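Local coordinates for Lin1944 protein (Listeria innocua, PDB 3D7L), which is of unknown specific function but belongs to the short-chain dehydrogenase/reductase family and probably acts as an oxidoreductase, at residues E24-V29 / S189-Q194; N95-G100 / T136-S141; L99-L104 / G108-T113. All coordinates share one frame; numbering follows the deposited sequence.

Contact 1 of 3, residues E24-V29 / S189-Q194; sequences EKKAEV and SVFGAQ
The ring of Phe-191 lies between two aliphatic groups: Lys-26 CD covers one face and a methyl of its own neighbour in sequence, Val-190 CG1, lies over the opposite one, both displaced toward the rim. At the edge, near the ring plane, sits the methyl of Ala-27, with its CB 4.3 Å from Phe-191 CZ. The lysine does most of the touching. Its CB approaches Phe-191 CZ to 3.4 Å, and farther along the chain CD stands 4.1 Å from the centroid of the Phe-191 ring, 16° from the ring normal, a CH-pi contact. With CG beside the backbone N (chi1 -42°) and a bend at chi3, the stem runs over the ring face and leaves NZ above it. The ammonium group itself is 5.5 Å from the centroid of the Phe-191 ring, measured from Lys-26 NZ, so cation-pi attraction is weak at most; its stronger partner is Glu-187, one turn before Phe-191 in helix 179-191, through a salt bridge. The lysine thus works in two modes, aliphatic stem on the aromatic face, ammonium group on the carboxylate. Within the fold this surface contact joins the end of helix 179-191, which gives way to non-helical backbone at Gly-192, to the turn between helix 14-23 and strand 28-33, while Ala-27 and Val-190 both rest on Ile-6 of the adjoining strand 5-9.

Contact 2 of 3, residues N95-G100 / T136-S141; sequences NLVLLG and TAFAKS
A backbone hydrogen bond of 2.8 Å from Leu-99 N to Asn-95 O closes the helical turn that presents Val-97 and Leu-98 to the ring of Phe-138. Here two helices of the Rossmann fold, 79-100 and 126-142, lie side by side on one face of the parallel sheet, and one aromatic side chain bridges them. Phe-138 reaches across because its CG is anti to the backbone N (chi1 172°), with its outer rim directed at the partner helix. Val-97 meets that rim edge-on: CG1 lies in the ring plane, and Val-97 CB is 3.8 Å from Phe-138 CE2. The two side chains run antiparallel past one another, so that valine methyl meets ring rim rather than ring face. On the sheet side, Val-97 seats helix 79-100 on Phe-110 and Leu-112 of strand 108-113, while Ala-139 rests on Ile-152 and Thr-154 of strand 151-157. Asn-95 and Ala-137 touch Pro-79 and Ala-129 of the second subunit, consistent with the dimer interface that these helices form in many family members. Leu-98 completes the grip on the ring at an oblique approach, its CD2 methyl 3.8 Å from Phe-138 CZ, whereas the closest pair is Val-97 CG1 with Phe-138 CE2 at 3.6 Å.

Contact 3 of 3, residues L99-L104 / G108-T113; sequences LGIDSL and GSFTLT
The beta-alpha-beta crossover of the Rossmann fold is completed here, where the chain leaves helix 79-100 and turns back into strand 108-113, with Gly-100, Ile-101 and Leu-104 gathered round Phe-110. The preceding strand of the unit, 59-64, lies next to 108-113 in the sheet. Between helix and strand, residues 101-103 form a short 3-10 segment, whose bonds include Ser-103 N to Gly-100 O at 2.9 Å and Leu-104 N to Ile-101 O. Over one face of the aromatic comes the CD1 methyl of Leu-104, 3.9 Å from the centroid of the Phe-110 ring and 23° off its normal, a CH-pi contact shifted toward CE2. Leu-104 CG sits beside the backbone N (chi1 -81°), which carries the methyls toward the ring. At the edge, in the ring plane, lies the peptide joining Gly-100 to Ile-101: Phe-110 CZ stands 3.7 Å from Gly-100 C and 3.6 Å from Ile-101 N. Gly-100 has no side chain, and the ring closes directly on the backbone. Ile-101 runs roughly perpendicular to the aromatic side chain, its CG1 3.8 Å from Phe-110 CE2. Both methyls of Leu-104 also rest on the backbone of strand 108-113, Leu-104 CD1 at 3.7 Å and Leu-104 CD2 at 3.8 Å from Ser-109 O. Met-146 and Ile-152 also pack on Phe-110. The carbonyl of Leu-104 accepts hydrogen bonds from Lys-58 and Arg-148. Cohesion across the pair is therefore apolar, the aromatic filling the angle between helix end and strand, while backbone hydrogen bonds to strands 59-64 and 151-157 hold strand 108-113 in the sheet.

The three contacts sample both sides of one parallel sheet. Contacts 2 and 3 have centres 8 Å apart, share Leu-99 and Gly-100 of helix 79-100, and meet where Val-97 CA packs on Phe-110 CE1. Contact 1 lies across the sheet, its centre 13 Å from that of contact 3 and 19 Å from that of contact 2; it reaches contact 3 through a probable hydrogen bond between Ser-189 OG and Thr-111 OG1. Along the chain, 24-29 comes first, then 95-100 and the overlapping 99-104, 108-113, 136-141, and last 189-194. Ser-109 and Thr-111 face contact 1, Phe-110 and Leu-112 the other layer. That layer also faces the second subunit, so sheet packing and dimer use the same helices.

Contact 1 of 3, residues E24-V29 / S189-Q194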
ATOM      1  N   GLU D  24     -26.234  12.932   5.012  1.00 32.97           N
ATOM      2  CA  GLU D  24     -27.506  13.444   4.508  1.00 34.11           C
ATOM      3  C   GLU D  24     -28.124  14.557   5.356  1.00 33.81           C
ATOM      4  O   GLU D  24     -28.748  15.464   4.814  1.00 33.12           O
ATOM      5  CB  GLU D  24     -28.547  12.334   4.522  1.00 34.21           C
ATOM      6  CG  GLU D  24     -28.621  11.530   3.306  1.00 36.94           C
ATOM      7  CD  GLU D  24     -29.828  10.636   3.325  1.00 39.67           C
ATOM      8  OE1 GLU D  24     -30.499  10.612   2.282  1.00 42.74           O
ATOM      9  OE2 GLU D  24     -30.123   9.990   4.367  1.00 39.42           O
ATOM     10  N   LYS D  25     -28.009  14.426   6.676  1.00 33.70           N
ATOM     11  CA  LYS D  25     -28.634  15.347   7.626  1.00 34.40           C
ATOM     12  C   LYS D  25     -28.029  16.747   7.528  1.00 34.36           C
ATOM     13  O   LYS D  25     -28.661  17.732   7.922  1.00 33.32           O
ATOM     14  CB  LYS D  25     -28.417  14.863   9.063  1.00 34.96           C
ATOM     15  CG  LYS D  25     -28.634  13.395   9.332  1.00 36.96           C
ATOM     16  CD  LYS D  25     -30.066  13.098   9.669  1.00 39.52           C
ATOM     17  CE  LYS D  25     -30.131  12.192  10.888  1.00 40.53           C
ATOM     18  NZ  LYS D  25     -29.841  10.803  10.518  1.00 42.13           N
ATOM     19  N   LYS D  26     -26.794  16.809   7.025  1.00 34.25           N
ATOM     20  CA  LYS D  26     -25.980  18.028   7.061  1.00 34.87           C
ATOM     21  C   LYS D  26     -25.576  18.584   5.685  1.00 34.05           C
ATOM     22  O   LYS D  26     -24.990  19.665   5.622  1.00 33.81           O
ATOM     23  CB  LYS D  26     -24.684  17.775   7.848  1.00 35.72           C
ATOM     24  CG  LYS D  26     -24.812  16.955   9.119  1.00 38.57           C
ATOM     25  CD  LYS D  26     -23.645  17.215  10.056  1.00 42.86           C
ATOM     26  CE  LYS D  26     -24.148  17.339  11.482  1.00 45.55           C
ATOM     27  NZ  LYS D  26     -23.017  17.551  12.389  1.00 47.74           N
ATOM     28  N   ALA D  27     -25.851  17.837   4.610  1.00 32.72           N
ATOM     29  CA  ALA D  27     -25.379  18.179   3.257  1.00 31.96           C
ATOM     30  C   ALA D  27     -26.224  17.546   2.149  1.00 31.75           C
ATOM     31  O   ALA D  27     -26.925  16.550   2.371  1.00 31.48           O
ATOM     32  CB  ALA D  27     -23.937  17.730   3.085  1.00 31.81           C
ATOM     33  N   GLU D  28     -26.125  18.113   0.953  1.00 30.92           N
ATOM     34  CA  GLU D  28     -26.563  17.430  -0.260  1.00 32.22           C
ATOM     35  C   GLU D  28     -25.599  16.286  -0.574  1.00 31.12           C
ATOM     36  O   GLU D  28     -24.405  16.515  -0.756  1.00 31.33           O
ATOM     37  CB  GLU D  28     -26.605  18.400  -1.450  1.00 31.86           C
ATOM     38  CG  GLU D  28     -27.062  17.759  -2.792  1.00 34.77           C
ATOM     39  CD  GLU D  28     -27.060  18.748  -3.979  1.00 35.78           C
ATOM     40  OE1 GLU D  28     -26.443  19.833  -3.859  1.00 40.31           O
ATOM     41  OE2 GLU D  28     -27.675  18.442  -5.038  1.00 40.60           O
ATOM     42  N   VAL D  29     -26.109  15.058  -0.624  1.00 30.93           N
ATOM     43  CA  VAL D  29     -25.276  13.905  -0.991  1.00 30.44           C
ATOM     44  C   VAL D  29     -25.644  13.447  -2.402  1.00 30.50           C
ATOM     45  O   VAL D  29     -26.795  13.105  -2.678  1.00 31.85           O
ATOM     46  CB  VAL D  29     -25.433  12.706  -0.019  1.00 30.29           C
ATOM     47  CG1 VAL D  29     -24.488  11.525  -0.423  1.00 29.79           C
ATOM     48  CG2 VAL D  29     -25.188  13.122   1.406  1.00 30.31           C
ATOM     49  N   SER D 189     -14.177  13.389   9.366  1.00 27.11           N
ATOM     50  CA  SER D 189     -13.327  13.771   8.233  1.00 26.93           C
ATOM     51  C   SER D 189     -13.937  14.885   7.377  1.00 27.22           C
ATOM     52  O   SER D 189     -13.251  15.844   7.067  1.00 28.61           O
ATOM     53  CB  SER D 189     -12.956  12.571   7.361  1.00 26.58           C
ATOM     54  OG  SER D 189     -12.088  12.996   6.350  1.00 26.93           O
ATOM     55  N   VAL D 190     -15.218  14.794   7.037  1.00 26.15           N
ATOM     56  CA  VAL D 190     -15.837  15.801   6.175  1.00 26.08           C
ATOM     57  C   VAL D 190     -16.025  17.155   6.871  1.00 26.43           C
ATOM     58  O   VAL D 190     -15.753  18.212   6.284  1.00 27.36           O
ATOM     59  CB  VAL D 190     -17.189  15.283   5.582  1.00 26.06           C
ATOM     60  CG1 VAL D 190     -17.982  16.404   4.828  1.00 26.98           C
ATOM     61  CG2 VAL D 190     -16.949  14.087   4.679  1.00 24.03           C
ATOM     62  N   PHE D 191     -16.488  17.136   8.117  1.00 25.77           N
ATOM     63  CA  PHE D 191     -16.940  18.359   8.769  1.00 25.95           C
ATOM     64  C   PHE D 191     -15.937  18.948   9.742  1.00 26.28           C
ATOM     65  O   PHE D 191     -16.033  20.127  10.091  1.00 25.88           O
ATOM     66  CB  PHE D 191     -18.288  18.119   9.451  1.00 26.30           C
ATOM     67  CG  PHE D 191     -19.426  18.012   8.481  1.00 27.41           C
ATOM     68  CD1 PHE D 191     -19.991  19.159   7.922  1.00 28.70           C
ATOM     69  CD2 PHE D 191     -19.925  16.772   8.114  1.00 29.04           C
ATOM     70  CE1 PHE D 191     -21.041  19.066   6.999  1.00 30.44           C
ATOM     71  CE2 PHE D 191     -20.984  16.667   7.213  1.00 28.62           C
ATOM     72  CZ  PHE D 191     -21.536  17.817   6.641  1.00 28.11           C
ATOM     73  N   GLY D 192     -14.996  18.112  10.192  1.00 26.51           N
ATOM     74  CA  GLY D 192     -13.844  18.569  10.979  1.00 27.01           C
ATOM     75  C   GLY D 192     -12.810  19.259  10.093  1.00 27.36           C
ATOM     76  O   GLY D 192     -13.099  19.599   8.935  1.00 28.22           O
ATOM     77  N   ALA D 193     -11.616  19.482  10.626  1.00 26.84           N
ATOM     78  CA  ALA D 193     -10.622  20.301   9.929  1.00 26.34           C
ATOM     79  C   ALA D 193      -9.235  19.695   9.927  1.00 25.89           C
ATOM     80  O   ALA D 193      -8.244  20.400   9.641  1.00 25.27           O
ATOM     81  CB  ALA D 193     -10.581  21.719  10.523  1.00 26.00           C
ATOM     82  N   GLN D 194      -9.165  18.403  10.243  1.00 25.81           N
ATOM     83  CA  GLN D 194      -7.887  17.690  10.288  1.00 26.87           C
ATOM     84  C   GLN D 194      -7.529  17.103   8.930  1.00 26.77           C
ATOM     85  O   GLN D 194      -8.397  16.938   8.069  1.00 26.81           O
ATOM     86  CB  GLN D 194      -7.918  16.583  11.361  1.00 26.66           C
ATOM     87  CG  GLN D 194      -8.406  17.099  12.735  1.00 26.32           C
ATOM     88  CD  GLN D 194      -8.548  16.009  13.797  1.00 27.69           C
ATOM     89  OE1 GLN D 194      -8.533  14.806  13.500  1.00 28.61           O
ATOM     90  NE2 GLN D 194      -8.685  16.435  15.049  1.00 25.68           N
TER

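Contact 2 of 3, residues N95-G100 / T136-S141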
ATOM      1  N   ASN D  95      -6.889   6.662  -7.553  1.00 26.26           N
ATOM      2  CA  ASN D  95      -7.272   7.346  -8.782  1.00 26.39           C
ATOM      3  C   ASN D  95      -8.418   8.311  -8.576  1.00 26.64           C
ATOM      4  O   ASN D  95      -8.436   9.382  -9.188  1.00 27.02           O
ATOM      5  CB  ASN D  95      -7.527   6.348  -9.926  1.00 26.59           C
ATOM      6  CG  ASN D  95      -6.215   5.742 -10.462  1.00 27.27           C
ATOM      7  OD1 ASN D  95      -5.143   6.204 -10.109  1.00 28.73           O
ATOM      8  ND2 ASN D  95      -6.310   4.708 -11.288  1.00 25.64           N
ATOM      9  N   LEU D  96      -9.354   7.990  -7.683  1.00 26.79           N
ATOM     10  CA  LEU D  96     -10.393   8.985  -7.367  1.00 26.83           C
ATOM     11  C   LEU D  96      -9.782  10.274  -6.824  1.00 26.90           C
ATOM     12  O   LEU D  96     -10.336  11.357  -7.018  1.00 26.94           O
ATOM     13  CB  LEU D  96     -11.429   8.452  -6.381  1.00 26.42           C
ATOM     14  CG  LEU D  96     -12.285   7.249  -6.745  1.00 27.49           C
ATOM     15  CD1 LEU D  96     -13.022   6.853  -5.482  1.00 28.56           C
ATOM     16  CD2 LEU D  96     -13.267   7.484  -7.927  1.00 26.74           C
ATOM     17  N   VAL D  97      -8.656  10.155  -6.120  1.00 27.14           N
ATOM     18  CA  VAL D  97      -7.925  11.329  -5.629  1.00 26.79           C
ATOM     19  C   VAL D  97      -7.133  11.972  -6.775  1.00 27.14           C
ATOM     20  O   VAL D  97      -7.258  13.183  -7.014  1.00 27.57           O
ATOM     21  CB  VAL D  97      -6.990  10.971  -4.447  1.00 26.84           C
ATOM     22  CG1 VAL D  97      -6.082  12.119  -4.118  1.00 26.43           C
ATOM     23  CG2 VAL D  97      -7.805  10.524  -3.232  1.00 25.88           C
ATOM     24  N   LEU D  98      -6.346  11.177  -7.499  1.00 25.75           N
ATOM     25  CA  LEU D  98      -5.535  11.758  -8.576  1.00 26.72           C
ATOM     26  C   LEU D  98      -6.383  12.478  -9.633  1.00 26.51           C
ATOM     27  O   LEU D  98      -5.929  13.455 -10.230  1.00 28.02           O
ATOM     28  CB  LEU D  98      -4.632  10.710  -9.250  1.00 25.52           C
ATOM     29  CG  LEU D  98      -3.701   9.935  -8.302  1.00 25.68           C
ATOM     30  CD1 LEU D  98      -2.878   8.968  -9.089  1.00 26.22           C
ATOM     31  CD2 LEU D  98      -2.793  10.863  -7.487  1.00 26.00           C
ATOM     32  N   LEU D  99      -7.585  11.982  -9.887  1.00 26.14           N
ATOM     33  CA  LEU D  99      -8.466  12.574 -10.919  1.00 26.23           C
ATOM     34  C   LEU D  99      -9.513  13.582 -10.386  1.00 26.48           C
ATOM     35  O   LEU D  99     -10.135  14.294 -11.170  1.00 25.88           O
ATOM     36  CB  LEU D  99      -9.124  11.474 -11.760  1.00 25.71           C
ATOM     37  CG  LEU D  99      -8.146  10.527 -12.476  1.00 26.36           C
ATOM     38  CD1 LEU D  99      -8.807   9.238 -12.938  1.00 25.23           C
ATOM     39  CD2 LEU D  99      -7.404  11.195 -13.638  1.00 25.30           C
ATOM     40  N   GLY D 100      -9.668  13.650  -9.062  1.00 26.97           N
ATOM     41  CA  GLY D 100     -10.700  14.456  -8.406  1.00 27.37           C
ATOM     42  C   GLY D 100     -10.330  15.776  -7.720  1.00 28.72           C
ATOM     43  O   GLY D 100     -11.232  16.524  -7.311  1.00 28.27           O
ATOM     44  N   THR D 136      -3.519   4.153   3.222  1.00 27.81           N
ATOM     45  CA  THR D 136      -3.244   4.902   4.462  1.00 27.30           C
ATOM     46  C   THR D 136      -2.039   5.809   4.222  1.00 27.57           C
ATOM     47  O   THR D 136      -2.100   7.034   4.468  1.00 27.67           O
ATOM     48  CB  THR D 136      -2.978   3.965   5.675  1.00 27.31           C
ATOM     49  OG1 THR D 136      -4.142   3.172   5.955  1.00 28.10           O
ATOM     50  CG2 THR D 136      -2.631   4.743   6.908  1.00 25.49           C
ATOM     51  N   ALA D 137      -0.971   5.201   3.717  1.00 26.79           N
ATOM     52  CA  ALA D 137       0.295   5.893   3.451  1.00 27.18           C
ATOM     53  C   ALA D 137       0.188   6.951   2.354  1.00 26.73           C
ATOM     54  O   ALA D 137       0.757   8.031   2.503  1.00 28.62           O
ATOM     55  CB  ALA D 137       1.382   4.896   3.115  1.00 25.88           C
ATOM     56  N   PHE D 138      -0.505   6.643   1.264  1.00 26.77           N
ATOM     57  CA  PHE D 138      -0.792   7.637   0.201  1.00 27.27           C
ATOM     58  C   PHE D 138      -1.445   8.900   0.763  1.00 26.42           C
ATOM     59  O   PHE D 138      -0.981  10.006   0.518  1.00 27.23           O
ATOM     60  CB  PHE D 138      -1.696   7.072  -0.918  1.00 26.93           C
ATOM     61  CG  PHE D 138      -2.158   8.128  -1.919  1.00 27.75           C
ATOM     62  CD1 PHE D 138      -1.281   8.599  -2.912  1.00 27.22           C
ATOM     63  CD2 PHE D 138      -3.446   8.686  -1.843  1.00 27.15           C
ATOM     64  CE1 PHE D 138      -1.691   9.596  -3.832  1.00 27.53           C
ATOM     65  CE2 PHE D 138      -3.866   9.684  -2.742  1.00 25.41           C
ATOM     66  CZ  PHE D 138      -2.987  10.143  -3.750  1.00 25.73           C
ATOM     67  N   ALA D 139      -2.514   8.714   1.518  1.00 26.37           N
ATOM     68  CA  ALA D 139      -3.281   9.813   2.135  1.00 25.98           C
ATOM     69  C   ALA D 139      -2.457  10.676   3.101  1.00 25.94           C
ATOM     70  O   ALA D 139      -2.543  11.911   3.064  1.00 24.57           O
ATOM     71  CB  ALA D 139      -4.505   9.247   2.857  1.00 26.50           C
ATOM     72  N   LYS D 140      -1.664  10.020   3.963  1.00 26.00           N
ATOM     73  CA  LYS D 140      -0.771  10.728   4.892  1.00 26.74           C
ATOM     74  C   LYS D 140       0.203  11.619   4.116  1.00 25.53           C
ATOM     75  O   LYS D 140       0.342  12.804   4.444  1.00 25.81           O
ATOM     76  CB  LYS D 140      -0.012   9.752   5.795  1.00 26.53           C
ATOM     77  CG  LYS D 140       0.804  10.437   6.893  1.00 28.34           C
ATOM     78  CD  LYS D 140       1.560   9.420   7.742  1.00 30.35           C
ATOM     79  CE  LYS D 140       2.470  10.099   8.784  1.00 32.33           C
ATOM     80  NZ  LYS D 140       1.676  10.930   9.716  1.00 34.12           N
ATOM     81  N   SER D 141       0.834  11.071   3.071  1.00 24.67           N
ATOM     82  CA  SER D 141       1.761  11.847   2.224  1.00 24.73           C
ATOM     83  C   SER D 141       1.063  12.910   1.373  1.00 25.25           C
ATOM     84  O   SER D 141       1.502  14.047   1.313  1.00 25.66           O
ATOM     85  CB  SER D 141       2.594  10.916   1.320  1.00 24.63           C
ATOM     86  OG  SER D 141       3.745  11.580   0.816  1.00 26.14           O
TER

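Contact 3 of 3, residues L99-L104 / G108-T113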
ATOM      1  N   LEU D  99      -7.585  11.982  -9.887  1.00 26.14           N
ATOM      2  CA  LEU D  99      -8.466  12.574 -10.919  1.00 26.23           C
ATOM      3  C   LEU D  99      -9.513  13.582 -10.386  1.00 26.48           C
ATOM      4  O   LEU D  99     -10.135  14.294 -11.170  1.00 25.88           O
ATOM      5  CB  LEU D  99      -9.124  11.474 -11.760  1.00 25.71           C
ATOM      6  CG  LEU D  99      -8.146  10.527 -12.476  1.00 26.36           C
ATOM      7  CD1 LEU D  99      -8.807   9.238 -12.938  1.00 25.23           C
ATOM      8  CD2 LEU D  99      -7.404  11.195 -13.638  1.00 25.30           C
ATOM      9  N   GLY D 100      -9.668  13.650  -9.062  1.00 26.97           N
ATOM     10  CA  GLY D 100     -10.700  14.456  -8.406  1.00 27.37           C
ATOM     11  C   GLY D 100     -10.330  15.776  -7.720  1.00 28.72           C
ATOM     12  O   GLY D 100     -11.232  16.524  -7.311  1.00 28.27           O
ATOM     13  N   ILE D 101      -9.033  16.086  -7.599  1.00 29.16           N
ATOM     14  CA  ILE D 101      -8.606  17.336  -6.933  1.00 30.65           C
ATOM     15  C   ILE D 101      -9.235  18.573  -7.584  1.00 30.91           C
ATOM     16  O   ILE D 101      -9.668  19.510  -6.896  1.00 30.13           O
ATOM     17  CB  ILE D 101      -7.048  17.460  -6.849  1.00 30.97           C
ATOM     18  CG1 ILE D 101      -6.448  16.308  -6.037  1.00 30.16           C
ATOM     19  CG2 ILE D 101      -6.630  18.787  -6.210  1.00 31.51           C
ATOM     20  CD1 ILE D 101      -4.935  16.099  -6.257  1.00 31.17           C
ATOM     21  N   ASP D 102      -9.328  18.535  -8.911  1.00 31.91           N
ATOM     22  CA  ASP D 102      -9.867  19.631  -9.700  1.00 33.14           C
ATOM     23  C   ASP D 102     -11.385  19.776  -9.517  1.00 32.84           C
ATOM     24  O   ASP D 102     -11.954  20.817  -9.841  1.00 33.21           O
ATOM     25  CB  ASP D 102      -9.492  19.467 -11.188  1.00 34.33           C
ATOM     26  CG  ASP D 102      -8.123  20.075 -11.528  1.00 37.57           C
ATOM     27  OD1 ASP D 102      -7.671  20.992 -10.805  1.00 42.62           O
ATOM     28  OD2 ASP D 102      -7.494  19.664 -12.537  1.00 41.48           O
ATOM     29  N   SER D 103     -12.021  18.746  -8.959  1.00 32.16           N
ATOM     30  CA  SER D 103     -13.444  18.787  -8.654  1.00 31.54           C
ATOM     31  C   SER D 103     -13.765  19.282  -7.255  1.00 31.28           C
ATOM     32  O   SER D 103     -14.933  19.418  -6.918  1.00 30.88           O
ATOM     33  CB  SER D 103     -14.078  17.413  -8.849  1.00 31.29           C
ATOM     34  OG  SER D 103     -14.118  17.101 -10.227  1.00 31.76           O
ATOM     35  N   LEU D 104     -12.747  19.532  -6.434  1.00 30.10           N
ATOM     36  CA  LEU D 104     -13.022  19.993  -5.086  1.00 29.62           C
ATOM     37  C   LEU D 104     -12.980  21.495  -4.969  1.00 29.68           C
ATOM     38  O   LEU D 104     -12.079  22.154  -5.508  1.00 29.23           O
ATOM     39  CB  LEU D 104     -12.063  19.382  -4.062  1.00 29.65           C
ATOM     40  CG  LEU D 104     -12.364  17.976  -3.558  1.00 28.48           C
ATOM     41  CD1 LEU D 104     -11.314  17.649  -2.546  1.00 22.72           C
ATOM     42  CD2 LEU D 104     -13.789  17.878  -2.934  1.00 26.82           C
ATOM     43  N   GLY D 108     -12.022  21.943   0.530  1.00 27.45           N
ATOM     44  CA  GLY D 108     -12.745  20.675   0.429  1.00 26.76           C
ATOM     45  C   GLY D 108     -11.905  19.548   1.017  1.00 26.77           C
ATOM     46  O   GLY D 108     -10.802  19.795   1.515  1.00 27.37           O
ATOM     47  N   SER D 109     -12.422  18.322   0.987  1.00 26.52           N
ATOM     48  CA  SER D 109     -11.692  17.162   1.532  1.00 26.68           C
ATOM     49  C   SER D 109     -11.941  15.881   0.754  1.00 26.61           C
ATOM     50  O   SER D 109     -12.986  15.749   0.120  1.00 26.35           O
ATOM     51  CB  SER D 109     -12.091  16.914   2.993  1.00 26.28           C
ATOM     52  OG  SER D 109     -13.417  16.420   3.073  1.00 26.95           O
ATOM     53  N   PHE D 110     -10.974  14.946   0.825  1.00 26.86           N
ATOM     54  CA  PHE D 110     -11.157  13.542   0.432  1.00 26.26           C
ATOM     55  C   PHE D 110     -11.244  12.666   1.687  1.00 26.10           C
ATOM     56  O   PHE D 110     -10.507  12.885   2.638  1.00 27.34           O
ATOM     57  CB  PHE D 110      -9.957  13.026  -0.380  1.00 26.37           C
ATOM     58  CG  PHE D 110      -9.829  13.612  -1.743  1.00 26.77           C
ATOM     59  CD1 PHE D 110     -10.568  13.107  -2.806  1.00 25.45           C
ATOM     60  CD2 PHE D 110      -8.937  14.656  -1.984  1.00 27.00           C
ATOM     61  CE1 PHE D 110     -10.447  13.638  -4.086  1.00 23.82           C
ATOM     62  CE2 PHE D 110      -8.811  15.191  -3.282  1.00 26.23           C
ATOM     63  CZ  PHE D 110      -9.555  14.664  -4.318  1.00 26.28           C
ATOM     64  N   THR D 111     -12.122  11.663   1.688  1.00 25.40           N
ATOM     65  CA  THR D 111     -12.083  10.632   2.735  1.00 24.87           C
ATOM     66  C   THR D 111     -12.058   9.258   2.070  1.00 25.77           C
ATOM     67  O   THR D 111     -12.929   8.954   1.261  1.00 26.83           O
ATOM     68  CB  THR D 111     -13.253  10.713   3.687  1.00 23.89           C
ATOM     69  OG1 THR D 111     -13.403  12.056   4.126  1.00 23.69           O
ATOM     70  CG2 THR D 111     -13.059   9.797   4.886  1.00 22.96           C
ATOM     71  N   LEU D 112     -11.061   8.438   2.417  1.00 26.64           N
ATOM     72  CA  LEU D 112     -10.891   7.119   1.777  1.00 27.88           C
ATOM     73  C   LEU D 112     -11.086   5.987   2.780  1.00 27.93           C
ATOM     74  O   LEU D 112     -10.901   6.194   3.968  1.00 27.64           O
ATOM     75  CB  LEU D 112      -9.505   7.035   1.140  1.00 26.58           C
ATOM     76  CG  LEU D 112      -9.257   7.476  -0.307  1.00 30.34           C
ATOM     77  CD1 LEU D 112     -10.250   8.509  -0.916  1.00 28.79           C
ATOM     78  CD2 LEU D 112      -7.762   7.888  -0.525  1.00 30.09           C
ATOM     79  N   THR D 113     -11.445   4.787   2.330  1.00 28.52           N
ATOM     80  CA  THR D 113     -11.683   3.702   3.309  1.00 29.09           C
ATOM     81  C   THR D 113     -10.536   2.700   3.321  1.00 29.56           C
ATOM     82  O   THR D 113     -10.073   2.294   2.270  1.00 28.86           O
ATOM     83  CB  THR D 113     -13.027   2.958   3.071  1.00 29.65           C
ATOM     84  OG1 THR D 113     -14.112   3.896   3.119  1.00 31.59           O
ATOM     85  CG2 THR D 113     -13.250   1.877   4.129  1.00 28.90           C
TER